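Long-range contact in ASCH domain-containing protein (PDB 1T62), which is of unknown function but carries an ASCH domain of the PUA clan, a fold that in relatives is associated with RNA binding: residues P81-M95 with D138-Y152. Numbering follows the deposited sequence.
Sequences PLAIIRTTKVEIMPM and DMLLVCQSFEVVDLY
I85 lays its CD1 over one face of the F146 ring, 3.7 Å from the ring centroid, as a CH-pi contact between two neighbouring antiparallel strands. These strands, 81-94 and 140-151, are neighbouring inner strands of the mixed sheet of this ASCH-family protein, and their pairing is consistent with a beta bulge absorbing a change of direction while the backbone bonding continues. The isoleucine reaches the ring because its CG1 sits between the backbone N and the carbonyl carbon (chi1 64°); its CG2 branch turns instead to CG2 of V148. The F146 side chain also touches T51 of the outer strand 50-54.

Two classic bulges interrupt the pairing. In one, V149 and D150 both face I84, whose O accepts a good bond from V149 N and only a weak one from D150 N. At this bulge I84 CG2 packs on D150 CB, while the D150 carboxylate pairs with K15 of helix 2-16. In the other, T88 and K89 face S145, at the corner where strand 81-94 changes direction. There S145 O is gripped twice by T88: its N approaches nearly along the C=O axis, while its OG1, 3.0 Å from S145 O, comes from above the carbonyl plane. Next to this corner T87 OG1 donates to Q144 OE1, meeting a lone pair in the plane of the amide, which probably helps hold the amide in that rotation.

Further along, M93 CE lies against C143 SG in a diagonal contact, and at the end of the pairing M95 CG lies beside L141 CD1. At the opposite end, the Y152 ring, which packs edge-to-face with F8 of helix 2-16, receives P81 CG over one face, 3.3 Å from the ring centroid and 16° off its normal.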
ATOM      1  N   PRO B  81      -3.877   3.742  -6.142  1.00  9.06           N
ATOM      2  CA  PRO B  81      -4.484   3.106  -7.318  1.00  8.66           C
ATOM      3  C   PRO B  81      -3.484   2.928  -8.438  1.00  7.73           C
ATOM      4  O   PRO B  81      -2.748   3.848  -8.776  1.00  6.80           O
ATOM      5  CB  PRO B  81      -5.625   4.051  -7.689  1.00 10.99           C
ATOM      6  CG  PRO B  81      -5.261   5.332  -7.026  1.00 11.25           C
ATOM      7  CD  PRO B  81      -4.653   4.913  -5.727  1.00 12.89           C
ATOM      8  N   LEU B  82      -3.472   1.730  -9.007  1.00 23.70           N
ATOM      9  CA  LEU B  82      -2.542   1.365 -10.067  1.00 24.22           C
ATOM     10  C   LEU B  82      -3.214   1.198 -11.426  1.00 24.86           C
ATOM     11  O   LEU B  82      -2.918   1.921 -12.371  1.00 25.11           O
ATOM     12  CB  LEU B  82      -1.860   0.055  -9.692  1.00 18.94           C
ATOM     13  CG  LEU B  82      -0.354  -0.087  -9.846  1.00 19.27           C
ATOM     14  CD1 LEU B  82      -0.006  -1.552  -9.666  1.00 20.48           C
ATOM     15  CD2 LEU B  82       0.086   0.403 -11.206  1.00 19.82           C
ATOM     16  N   ALA B  83      -4.100   0.218 -11.531  1.00 22.68           N
ATOM     17  CA  ALA B  83      -4.809  -0.023 -12.778  1.00 23.47           C
ATOM     18  C   ALA B  83      -6.052  -0.822 -12.476  1.00 23.21           C
ATOM     19  O   ALA B  83      -6.200  -1.345 -11.377  1.00 23.68           O
ATOM     20  CB  ALA B  83      -3.931  -0.791 -13.743  1.00 23.21           C
ATOM     21  N   ILE B  84      -6.965  -0.896 -13.432  1.00 18.16           N
ATOM     22  CA  ILE B  84      -8.159  -1.692 -13.225  1.00 18.61           C
ATOM     23  C   ILE B  84      -8.120  -2.840 -14.250  1.00 19.28           C
ATOM     24  O   ILE B  84      -7.656  -2.675 -15.382  1.00 17.30           O
ATOM     25  CB  ILE B  84      -9.460  -0.828 -13.307  1.00 16.50           C
ATOM     26  CG1 ILE B  84     -10.430  -1.434 -14.299  1.00 15.06           C
ATOM     27  CG2 ILE B  84      -9.149   0.603 -13.613  1.00 15.68           C
ATOM     28  CD1 ILE B  84     -11.361  -2.402 -13.638  1.00 14.61           C
ATOM     29  N   ILE B  85      -8.572  -4.018 -13.828  1.00 10.23           N
ATOM     30  CA  ILE B  85      -8.530  -5.192 -14.680  1.00 14.01           C
ATOM     31  C   ILE B  85      -9.863  -5.913 -14.828  1.00 13.32           C
ATOM     32  O   ILE B  85     -10.760  -5.774 -13.997  1.00 13.65           O
ATOM     33  CB  ILE B  85      -7.513  -6.178 -14.126  1.00  1.28           C
ATOM     34  CG1 ILE B  85      -7.964  -6.670 -12.751  1.00  5.57           C
ATOM     35  CG2 ILE B  85      -6.181  -5.487 -13.957  1.00  3.34           C
ATOM     36  CD1 ILE B  85      -7.122  -7.777 -12.204  1.00 12.24           C
ATOM     37  N   ARG B  86      -9.983  -6.696 -15.891  1.00 26.84           N
ATOM     38  CA  ARG B  86     -11.201  -7.455 -16.119  1.00 25.15           C
ATOM     39  C   ARG B  86     -10.892  -8.945 -16.176  1.00 24.50           C
ATOM     40  O   ARG B  86      -9.982  -9.375 -16.888  1.00 23.63           O
ATOM     41  CB  ARG B  86     -11.875  -7.035 -17.416  1.00 26.24           C
ATOM     42  CG  ARG B  86     -13.345  -7.291 -17.356  1.00 26.15           C
ATOM     43  CD  ARG B  86     -13.829  -8.206 -18.436  1.00 26.94           C
ATOM     44  NE  ARG B  86     -14.164  -7.466 -19.643  1.00 27.27           N
ATOM     45  CZ  ARG B  86     -13.278  -7.151 -20.570  1.00 27.89           C
ATOM     46  NH1 ARG B  86     -12.018  -7.524 -20.404  1.00 27.92           N
ATOM     47  NH2 ARG B  86     -13.649  -6.482 -21.649  1.00 30.01           N
ATOM     48  N   THR B  87     -11.652  -9.731 -15.423  1.00 11.98           N
ATOM     49  CA  THR B  87     -11.449 -11.173 -15.388  1.00  9.62           C
ATOM     50  C   THR B  87     -12.173 -11.838 -16.555  1.00  9.49           C
ATOM     51  O   THR B  87     -13.380 -11.693 -16.704  1.00  6.24           O
ATOM     52  CB  THR B  87     -11.972 -11.766 -14.059  1.00 19.33           C
ATOM     53  OG1 THR B  87     -11.373 -11.071 -12.952  1.00 20.67           O
ATOM     54  CG2 THR B  87     -11.620 -13.230 -13.962  1.00 18.97           C
ATOM     55  N   THR B  88     -11.426 -12.559 -17.387  1.00 15.50           N
ATOM     56  CA  THR B  88     -12.005 -13.243 -18.538  1.00 14.82           C
ATOM     57  C   THR B  88     -12.162 -14.723 -18.239  1.00 16.68           C
ATOM     58  O   THR B  88     -12.755 -15.460 -19.026  1.00 14.64           O
ATOM     59  CB  THR B  88     -11.105 -13.121 -19.792  1.00 15.91           C
ATOM     60  OG1 THR B  88      -9.779 -13.561 -19.475  1.00 13.63           O
ATOM     61  CG2 THR B  88     -11.032 -11.693 -20.277  1.00 13.77           C
ATOM     62  N   LYS B  89     -11.647 -15.161 -17.093  1.00 15.17           N
ATOM     63  CA  LYS B  89     -11.710 -16.577 -16.739  1.00 15.39           C
ATOM     64  C   LYS B  89     -11.513 -16.831 -15.247  1.00 15.51           C
ATOM     65  O   LYS B  89     -10.660 -16.237 -14.625  1.00 17.03           O
ATOM     66  CB  LYS B  89     -10.632 -17.303 -17.548  1.00 37.61           C
ATOM     67  CG  LYS B  89     -10.517 -18.802 -17.366  1.00 40.86           C
ATOM     68  CD  LYS B  89      -9.375 -19.321 -18.234  1.00 42.20           C
ATOM     69  CE  LYS B  89      -9.138 -20.784 -18.007  1.00 42.07           C
ATOM     70  NZ  LYS B  89      -8.938 -21.063 -16.562  1.00 44.35           N
ATOM     71  N   VAL B  90     -12.321 -17.707 -14.674  1.00 18.81           N
ATOM     72  CA  VAL B  90     -12.194 -18.059 -13.261  1.00 14.10           C
ATOM     73  C   VAL B  90     -12.118 -19.579 -13.226  1.00 15.38           C
ATOM     74  O   VAL B  90     -12.963 -20.267 -13.809  1.00 12.56           O
ATOM     75  CB  VAL B  90     -13.427 -17.607 -12.420  1.00 13.45           C
ATOM     76  CG1 VAL B  90     -13.281 -18.081 -10.976  1.00  8.32           C
ATOM     77  CG2 VAL B  90     -13.566 -16.093 -12.468  1.00 10.08           C
ATOM     78  N   GLU B  91     -11.112 -20.111 -12.550  1.00 13.25           N
ATOM     79  CA  GLU B  91     -10.974 -21.551 -12.493  1.00 13.64           C
ATOM     80  C   GLU B  91     -10.464 -22.062 -11.164  1.00 12.98           C
ATOM     81  O   GLU B  91      -9.566 -21.479 -10.566  1.00 12.70           O
ATOM     82  CB  GLU B  91     -10.052 -22.023 -13.616  1.00 16.47           C
ATOM     83  CG  GLU B  91      -9.673 -23.480 -13.535  1.00 16.05           C
ATOM     84  CD  GLU B  91      -8.928 -23.929 -14.762  1.00 17.77           C
ATOM     85  OE1 GLU B  91      -8.070 -23.158 -15.238  1.00 18.90           O
ATOM     86  OE2 GLU B  91      -9.193 -25.049 -15.248  1.00 19.44           O
ATOM     87  N   ILE B  92     -11.048 -23.171 -10.719  1.00 14.82           N
ATOM     88  CA  ILE B  92     -10.671 -23.815  -9.465  1.00 17.35           C
ATOM     89  C   ILE B  92      -9.838 -25.059  -9.750  1.00 19.30           C
ATOM     90  O   ILE B  92     -10.307 -25.951 -10.448  1.00 20.87           O
ATOM     91  CB  ILE B  92     -11.917 -24.245  -8.674  1.00  3.12           C
ATOM     92  CG1 ILE B  92     -12.795 -23.029  -8.387  1.00  1.69           C
ATOM     93  CG2 ILE B  92     -11.506 -24.919  -7.389  1.00  1.09           C
ATOM     94  CD1 ILE B  92     -14.032 -23.369  -7.638  1.00  1.00           C
ATOM     95  N   MET B  93      -8.612 -25.116  -9.222  1.00 24.77           N
ATOM     96  CA  MET B  93      -7.742 -26.278  -9.436  1.00 26.96           C
ATOM     97  C   MET B  93      -6.825 -26.555  -8.248  1.00 25.58           C
ATOM     98  O   MET B  93      -6.391 -25.631  -7.564  1.00 26.96           O
ATOM     99  CB  MET B  93      -6.884 -26.090 -10.683  1.00 35.45           C
ATOM    100  CG  MET B  93      -5.699 -25.189 -10.462  1.00 44.28           C
ATOM    101  SD  MET B  93      -4.689 -25.029 -11.923  1.00 50.99           S
ATOM    102  CE  MET B  93      -5.339 -23.486 -12.581  1.00 53.01           C
ATOM    103  N   PRO B  94      -6.510 -27.839  -7.995  1.00 19.35           N
ATOM    104  CA  PRO B  94      -5.641 -28.250  -6.885  1.00 18.87           C
ATOM    105  C   PRO B  94      -4.249 -27.688  -7.111  1.00 19.01           C
ATOM    106  O   PRO B  94      -3.734 -27.753  -8.226  1.00 18.38           O
ATOM    107  CB  PRO B  94      -5.661 -29.770  -6.976  1.00 17.21           C
ATOM    108  CG  PRO B  94      -6.973 -30.058  -7.650  1.00 17.72           C
ATOM    109  CD  PRO B  94      -6.986 -29.017  -8.730  1.00 18.17           C
ATOM    110  N   MET B  95      -3.629 -27.151  -6.065  1.00 22.97           N
ATOM    111  CA  MET B  95      -2.309 -26.561  -6.220  1.00 24.67           C
ATOM    112  C   MET B  95      -1.265 -27.478  -6.842  1.00 25.70           C
ATOM    113  O   MET B  95      -0.466 -27.036  -7.661  1.00 26.59           O
ATOM    114  CB  MET B  95      -1.793 -26.046  -4.888  1.00 20.46           C
ATOM    115  CG  MET B  95      -0.695 -25.046  -5.084  1.00 25.25           C
ATOM    116  SD  MET B  95      -0.268 -24.224  -3.570  1.00 29.09           S
ATOM    117  CE  MET B  95       1.511 -24.135  -3.722  1.00 28.94           C
ATOM    118  N   ASP B 138      -2.426 -30.110  -1.477  1.00 17.18           N
ATOM    119  CA  ASP B 138      -3.346 -29.988  -2.591  1.00 16.63           C
ATOM    120  C   ASP B 138      -4.557 -29.114  -2.291  1.00 15.92           C
ATOM    121  O   ASP B 138      -5.661 -29.399  -2.744  1.00 16.09           O
ATOM    122  CB  ASP B 138      -3.796 -31.377  -3.016  1.00 14.95           C
ATOM    123  CG  ASP B 138      -4.321 -32.181  -1.854  1.00 16.32           C
ATOM    124  OD1 ASP B 138      -4.816 -33.304  -2.069  1.00 17.70           O
ATOM    125  OD2 ASP B 138      -4.243 -31.689  -0.708  1.00 16.26           O
ATOM    126  N   MET B 139      -4.351 -28.049  -1.529  1.00 12.89           N
ATOM    127  CA  MET B 139      -5.451 -27.171  -1.230  1.00 14.58           C
ATOM    128  C   MET B 139      -5.872 -26.552  -2.543  1.00 15.38           C
ATOM    129  O   MET B 139      -5.036 -26.139  -3.343  1.00 16.35           O
ATOM    130  CB  MET B 139      -5.035 -26.080  -0.256  1.00 31.01           C
ATOM    131  CG  MET B 139      -3.946 -25.173  -0.759  1.00 36.62           C
ATOM    132  SD  MET B 139      -4.045 -23.604   0.092  1.00 40.70           S
ATOM    133  CE  MET B 139      -5.377 -22.902  -0.813  1.00 43.03           C
ATOM    134  N   LEU B 140      -7.180 -26.526  -2.762  1.00 14.72           N
ATOM    135  CA  LEU B 140      -7.782 -25.966  -3.957  1.00 13.67           C
ATOM    136  C   LEU B 140      -7.453 -24.473  -4.099  1.00 13.37           C
ATOM    137  O   LEU B 140      -7.462 -23.734  -3.117  1.00 12.71           O
ATOM    138  CB  LEU B 140      -9.298 -26.167  -3.877  1.00  3.78           C
ATOM    139  CG  LEU B 140     -10.000 -27.382  -4.511  1.00  4.91           C
ATOM    140  CD1 LEU B 140      -8.988 -28.399  -5.004  1.00  8.00           C
ATOM    141  CD2 LEU B 140     -10.962 -28.002  -3.511  1.00  3.61           C
ATOM    142  N   LEU B 141      -7.155 -24.041  -5.323  1.00 13.47           N
ATOM    143  CA  LEU B 141      -6.852 -22.639  -5.615  1.00 13.84           C
ATOM    144  C   LEU B 141      -7.933 -22.022  -6.476  1.00 14.30           C
ATOM    145  O   LEU B 141      -8.564 -22.700  -7.287  1.00 12.75           O
ATOM    146  CB  LEU B 141      -5.553 -22.503  -6.392  1.00 12.51           C
ATOM    147  CG  LEU B 141      -4.234 -22.650  -5.669  1.00 13.32           C
ATOM    148  CD1 LEU B 141      -3.120 -22.613  -6.693  1.00 12.62           C
ATOM    149  CD2 LEU B 141      -4.076 -21.532  -4.657  1.00 15.36           C
ATOM    150  N   VAL B 142      -8.136 -20.724  -6.306  1.00 34.39           N
ATOM    151  CA  VAL B 142      -9.109 -20.001  -7.102  1.00 33.89           C
ATOM    152  C   VAL B 142      -8.286 -19.143  -8.071  1.00 35.99           C
ATOM    153  O   VAL B 142      -7.696 -18.129  -7.685  1.00 35.72           O
ATOM    154  CB  VAL B 142      -9.999 -19.118  -6.214  1.00 21.94           C
ATOM    155  CG1 VAL B 142     -10.942 -18.302  -7.078  1.00 23.48           C
ATOM    156  CG2 VAL B 142     -10.784 -19.992  -5.244  1.00 22.04           C
ATOM    157  N   CYS B 143      -8.239 -19.576  -9.329  1.00 14.52           N
ATOM    158  CA  CYS B 143      -7.468 -18.900 -10.363  1.00 15.21           C
ATOM    159  C   CYS B 143      -8.261 -17.947 -11.273  1.00 15.62           C
ATOM    160  O   CYS B 143      -9.342 -18.286 -11.767  1.00 15.19           O
ATOM    161  CB  CYS B 143      -6.760 -19.953 -11.216  1.00 30.74           C
ATOM    162  SG  CYS B 143      -5.722 -21.108 -10.265  1.00 29.27           S
ATOM    163  N   GLN B 144      -7.699 -16.756 -11.492  1.00 14.23           N
ATOM    164  CA  GLN B 144      -8.304 -15.728 -12.337  1.00 13.12           C
ATOM    165  C   GLN B 144      -7.398 -15.305 -13.475  1.00 12.70           C
ATOM    166  O   GLN B 144      -6.209 -15.082 -13.288  1.00 12.84           O
ATOM    167  CB  GLN B 144      -8.618 -14.477 -11.535  1.00 15.99           C
ATOM    168  CG  GLN B 144      -9.726 -14.617 -10.536  1.00 16.01           C
ATOM    169  CD  GLN B 144      -9.880 -13.363  -9.711  1.00 15.82           C
ATOM    170  OE1 GLN B 144     -10.304 -12.310 -10.206  1.00 11.88           O
ATOM    171  NE2 GLN B 144      -9.519 -13.463  -8.442  1.00 16.29           N
ATOM    172  N   SER B 145      -7.972 -15.192 -14.661  1.00 16.20           N
ATOM    173  CA  SER B 145      -7.233 -14.747 -15.826  1.00 16.65           C
ATOM    174  C   SER B 145      -7.911 -13.449 -16.216  1.00 16.44           C
ATOM    175  O   SER B 145      -9.102 -13.417 -16.525  1.00 16.72           O
ATOM    176  CB  SER B 145      -7.321 -15.783 -16.926  1.00 21.60           C
ATOM    177  OG  SER B 145      -6.681 -16.973 -16.500  1.00 27.37           O
ATOM    178  N   PHE B 146      -7.138 -12.373 -16.173  1.00 16.68           N
ATOM    179  CA  PHE B 146      -7.645 -11.042 -16.447  1.00 16.54           C
ATOM    180  C   PHE B 146      -6.824 -10.294 -17.495  1.00 17.74           C
ATOM    181  O   PHE B 146      -5.786 -10.777 -17.954  1.00 15.24           O
ATOM    182  CB  PHE B 146      -7.616 -10.230 -15.146  1.00 12.74           C
ATOM    183  CG  PHE B 146      -6.265 -10.225 -14.478  1.00 11.07           C
ATOM    184  CD1 PHE B 146      -5.895 -11.250 -13.609  1.00  8.77           C
ATOM    185  CD2 PHE B 146      -5.319  -9.245 -14.795  1.00 11.59           C
ATOM    186  CE1 PHE B 146      -4.608 -11.308 -13.069  1.00  7.73           C
ATOM    187  CE2 PHE B 146      -4.022  -9.294 -14.259  1.00 10.50           C
ATOM    188  CZ  PHE B 146      -3.671 -10.329 -13.396  1.00 10.41           C
ATOM    189  N   GLU B 147      -7.312  -9.106 -17.850  1.00 19.11           N
ATOM    190  CA  GLU B 147      -6.636  -8.226 -18.786  1.00 19.63           C
ATOM    191  C   GLU B 147      -6.668  -6.810 -18.213  1.00 20.36           C
ATOM    192  O   GLU B 147      -7.677  -6.390 -17.648  1.00 21.20           O
ATOM    193  CB  GLU B 147      -7.287  -8.276 -20.178  1.00 16.63           C
ATOM    194  CG  GLU B 147      -8.774  -7.964 -20.292  1.00 22.53           C
ATOM    195  CD  GLU B 147      -9.292  -8.217 -21.725  1.00 25.26           C
ATOM    196  OE1 GLU B 147     -10.508  -8.092 -21.987  1.00 24.64           O
ATOM    197  OE2 GLU B 147      -8.463  -8.551 -22.605  1.00 27.41           O
ATOM    198  N   VAL B 148      -5.546  -6.097 -18.305  1.00 25.96           N
ATOM    199  CA  VAL B 148      -5.492  -4.734 -17.799  1.00 23.87           C
ATOM    200  C   VAL B 148      -6.356  -3.888 -18.707  1.00 22.07           C
ATOM    201  O   VAL B 148      -6.084  -3.714 -19.899  1.00 21.14           O
ATOM    202  CB  VAL B 148      -4.061  -4.194 -17.755  1.00 23.37           C
ATOM    203  CG1 VAL B 148      -4.074  -2.653 -17.694  1.00 21.23           C
ATOM    204  CG2 VAL B 148      -3.365  -4.760 -16.522  1.00 23.18           C
ATOM    205  N   VAL B 149      -7.404  -3.358 -18.102  1.00 15.17           N
ATOM    206  CA  VAL B 149      -8.423  -2.592 -18.796  1.00 15.65           C
ATOM    207  C   VAL B 149      -8.312  -1.065 -18.628  1.00 13.26           C
ATOM    208  O   VAL B 149      -9.009  -0.315 -19.288  1.00 11.33           O
ATOM    209  CB  VAL B 149      -9.801  -3.162 -18.317  1.00  3.10           C
ATOM    210  CG1 VAL B 149     -10.624  -2.103 -17.630  1.00  3.70           C
ATOM    211  CG2 VAL B 149     -10.504  -3.836 -19.462  1.00  1.00           C
ATOM    212  N   ASP B 150      -7.419  -0.609 -17.758  1.00 14.72           N
ATOM    213  CA  ASP B 150      -7.240   0.821 -17.530  1.00 18.68           C
ATOM    214  C   ASP B 150      -6.074   1.062 -16.565  1.00 20.31           C
ATOM    215  O   ASP B 150      -5.874   0.304 -15.619  1.00 21.40           O
ATOM    216  CB  ASP B 150      -8.537   1.416 -16.970  1.00 29.49           C
ATOM    217  CG  ASP B 150      -8.518   2.947 -16.904  1.00 31.97           C
ATOM    218  OD1 ASP B 150      -9.563   3.528 -16.531  1.00 33.70           O
ATOM    219  OD2 ASP B 150      -7.479   3.580 -17.213  1.00 33.67           O
ATOM    220  N   LEU B 151      -5.289   2.104 -16.824  1.00 26.77           N
ATOM    221  CA  LEU B 151      -4.164   2.459 -15.964  1.00 26.77           C
ATOM    222  C   LEU B 151      -4.524   3.745 -15.233  1.00 26.77           C
ATOM    223  O   LEU B 151      -5.211   4.604 -15.793  1.00 26.77           O
ATOM    224  CB  LEU B 151      -2.909   2.701 -16.792  1.00 20.82           C
ATOM    225  CG  LEU B 151      -2.306   1.534 -17.571  1.00 20.82           C
ATOM    226  CD1 LEU B 151      -1.146   2.046 -18.400  1.00 20.82           C
ATOM    227  CD2 LEU B 151      -1.851   0.446 -16.609  1.00 20.82           C
ATOM    228  N   TYR B 152      -4.058   3.876 -13.992  1.00 41.63           N
ATOM    229  CA  TYR B 152      -4.333   5.063 -13.182  1.00 41.63           C
ATOM    230  C   TYR B 152      -3.332   6.133 -13.530  1.00 41.63           C
ATOM    231  O   TYR B 152      -2.265   6.199 -12.934  1.00 41.63           O
ATOM    232  CB  TYR B 152      -4.231   4.735 -11.694  1.00 36.64           C
ATOM    233  CG  TYR B 152      -4.469   5.907 -10.760  1.00 36.64           C
ATOM    234  CD1 TYR B 152      -3.401   6.627 -10.223  1.00 36.64           C
ATOM    235  CD2 TYR B 152      -5.768   6.273 -10.375  1.00 36.64           C
ATOM    236  CE1 TYR B 152      -3.615   7.681  -9.315  1.00 36.64           C
ATOM    237  CE2 TYR B 152      -5.996   7.328  -9.469  1.00 36.64           C
ATOM    238  CZ  TYR B 152      -4.914   8.023  -8.941  1.00 36.64           C
ATOM    239  OH  TYR B 152      -5.118   9.034  -8.024  1.00 36.64           O
TER